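Local coordinates for Lmo0325 protein (PDB 4RYK), which probably binds DNA as a transcriptional regulator of the Rgg family, with an N-terminal helix-turn-helix domain followed by an all-helical C-terminal domain, at residues A[151-156]-A[161-166]. Sequence-based numbering, arbitrary orientation.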
# COMPACT_ATOMS: atom_id res chain seq x y z
N ASP A 151 -28.17 10.13 7.36
CA ASP A 151 -29.17 9.16 6.91
C ASP A 151 -28.59 8.12 5.96
O ASP A 151 -29.14 7.04 5.85
CB ASP A 151 -30.32 9.84 6.18
CG ASP A 151 -31.24 10.63 7.12
OD1 ASP A 151 -31.07 10.54 8.34
OD2 ASP A 151 -32.10 11.35 6.60
N TYR A 152 -27.53 8.46 5.25
CA TYR A 152 -26.82 7.46 4.46
C TYR A 152 -26.20 6.36 5.35
O TYR A 152 -26.33 5.18 5.08
CB TYR A 152 -25.70 8.12 3.64
CG TYR A 152 -24.85 7.09 2.91
CD1 TYR A 152 -25.34 6.44 1.78
CD2 TYR A 152 -23.60 6.73 3.36
CE1 TYR A 152 -24.62 5.45 1.13
CE2 TYR A 152 -22.83 5.78 2.69
CZ TYR A 152 -23.33 5.14 1.57
OH TYR A 152 -22.62 4.13 0.89
N LEU A 153 -25.49 6.75 6.39
CA LEU A 153 -24.88 5.78 7.28
C LEU A 153 -25.87 5.06 8.23
O LEU A 153 -25.64 3.94 8.64
CB LEU A 153 -23.82 6.45 8.14
CG LEU A 153 -22.61 7.03 7.39
CD1 LEU A 153 -21.72 7.77 8.38
CD2 LEU A 153 -21.82 5.94 6.68
N TRP A 154 -26.91 5.78 8.64
CA TRP A 154 -27.99 5.25 9.51
C TRP A 154 -28.50 3.95 8.99
O TRP A 154 -28.77 3.79 7.80
CB TRP A 154 -29.11 6.28 9.51
CG TRP A 154 -30.24 6.04 10.34
CD1 TRP A 154 -30.23 5.65 11.65
CD2 TRP A 154 -31.63 6.31 10.00
NE1 TRP A 154 -31.50 5.61 12.14
CE2 TRP A 154 -32.39 6.01 11.15
CE3 TRP A 154 -32.29 6.79 8.83
CZ2 TRP A 154 -33.84 6.16 11.18
CZ3 TRP A 154 -33.71 6.91 8.85
CH2 TRP A 154 -34.47 6.60 10.03
N LYS A 155 -28.59 3.01 9.90
CA LYS A 155 -29.12 1.65 9.65
C LYS A 155 -28.22 0.74 8.77
O LYS A 155 -28.59 -0.37 8.52
CB LYS A 155 -30.58 1.67 9.14
CG LYS A 155 -31.58 2.12 10.19
CD LYS A 155 -33.04 2.11 9.65
CE LYS A 155 -33.31 3.30 8.76
NZ LYS A 155 -34.68 3.43 8.30
N MSE A 156 -27.06 1.20 8.32
CA MSE A 156 -26.13 0.27 7.64
C MSE A 156 -25.44 -0.57 8.69
O MSE A 156 -25.06 -0.09 9.78
CB MSE A 156 -25.06 1.01 6.85
CG MSE A 156 -25.65 1.77 5.69
SE MSE A 156 -24.25 2.67 4.60
CE MSE A 156 -23.15 1.12 4.27
N LEU A 161 -14.80 0.79 2.70
CA LEU A 161 -13.96 1.93 3.04
C LEU A 161 -14.60 3.27 2.70
O LEU A 161 -14.27 4.28 3.31
CB LEU A 161 -12.59 1.82 2.41
CG LEU A 161 -11.83 0.60 2.91
CD1 LEU A 161 -10.48 0.52 2.22
CD2 LEU A 161 -11.62 0.58 4.41
N GLU A 162 -15.51 3.28 1.75
CA GLU A 162 -16.26 4.50 1.45
C GLU A 162 -16.92 5.08 2.73
O GLU A 162 -16.86 6.27 2.97
CB GLU A 162 -17.32 4.20 0.38
CG GLU A 162 -18.24 5.37 0.05
CD GLU A 162 -17.54 6.44 -0.77
OE1 GLU A 162 -16.40 6.19 -1.26
OE2 GLU A 162 -18.10 7.50 -0.97
N GLU A 163 -17.54 4.25 3.54
CA GLU A 163 -18.22 4.75 4.73
C GLU A 163 -17.23 5.17 5.78
O GLU A 163 -17.47 6.12 6.52
CB GLU A 163 -19.20 3.72 5.29
CG GLU A 163 -20.45 3.54 4.44
CD GLU A 163 -20.20 2.72 3.16
OE1 GLU A 163 -19.47 1.71 3.21
OE2 GLU A 163 -20.71 3.08 2.08
N VAL A 164 -16.09 4.49 5.83
CA VAL A 164 -15.00 4.88 6.73
C VAL A 164 -14.55 6.31 6.39
O VAL A 164 -14.38 7.15 7.26
CB VAL A 164 -13.77 3.93 6.64
CG1 VAL A 164 -12.71 4.40 7.55
CG2 VAL A 164 -14.15 2.53 7.08
N ARG A 165 -14.42 6.60 5.10
CA ARG A 165 -14.06 7.97 4.69
C ARG A 165 -15.18 8.96 4.97
O ARG A 165 -14.93 10.06 5.40
CB ARG A 165 -13.77 7.97 3.21
CG ARG A 165 -12.49 7.26 2.89
CD ARG A 165 -12.54 6.89 1.43
NE ARG A 165 -11.22 6.49 1.10
CZ ARG A 165 -10.85 5.42 0.45
NH1 ARG A 165 -11.70 4.52 -0.12
NH2 ARG A 165 -9.53 5.33 0.33
N ILE A 166 -16.42 8.56 4.73
CA ILE A 166 -17.53 9.45 4.99
C ILE A 166 -17.57 9.80 6.48
O ILE A 166 -17.64 10.98 6.86
CB ILE A 166 -18.85 8.84 4.51
CG1 ILE A 166 -18.93 8.88 2.98
CG2 ILE A 166 -20.01 9.62 5.11
CD1 ILE A 166 -19.97 7.95 2.40
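The ring of Tyr152 carries the selenium of Met156, a selenomethionine, 3.9 Å above one face and nearer the ring's margin than its centre, and meets the carboxylate of Glu163 at its edge. Tyr152 OH donates a very short hydrogen bond of 2.5 Å to Glu163 OE2, which lies near the ring plane; ring and carboxylate planes are 34° apart. Ile166 comes to the same ring obliquely, its CD1 3.6 Å from Tyr152 CE2. Tyr152 reaches toward Glu163 from the last turn of its helix because its chi1 of 174° turns the ring away from the backbone N. A kink in the Glu163 side chain (chi2 76°) turns the carboxylate to the tyrosine hydroxyl. Leu153 CD2 lies against Glu163 CG at 3.6 Å, and the Met156 methyl CE, from a direction roughly at right angles, against Glu163 CG and its carboxylate carbon CD (3.5 Å from CE). The other branch of Leu153, CD1, meets Ile166 CG2 more loosely, at 4.1 Å. Leu153 also begins a type II turn closed by the 3.1 Å bond from Met156 N to Leu153 O, which brings Met156 back toward the tyrosine. The buried Glu163 OE1 accepts from Thr160 N and forms a salt bridge with Lys21 of the second subunit, which would favour the charged form. The contact joins consecutive helices 143-153 and 161-170 across a short non-helical link, in the all-helical region assigned to the Rgg C-terminal family, of the TPR-like clan. Helix 113-132 packs on Tyr152 and Ile166, helix 176-193 touches Leu153, and helix 197-216 meets Leu161 and Val164.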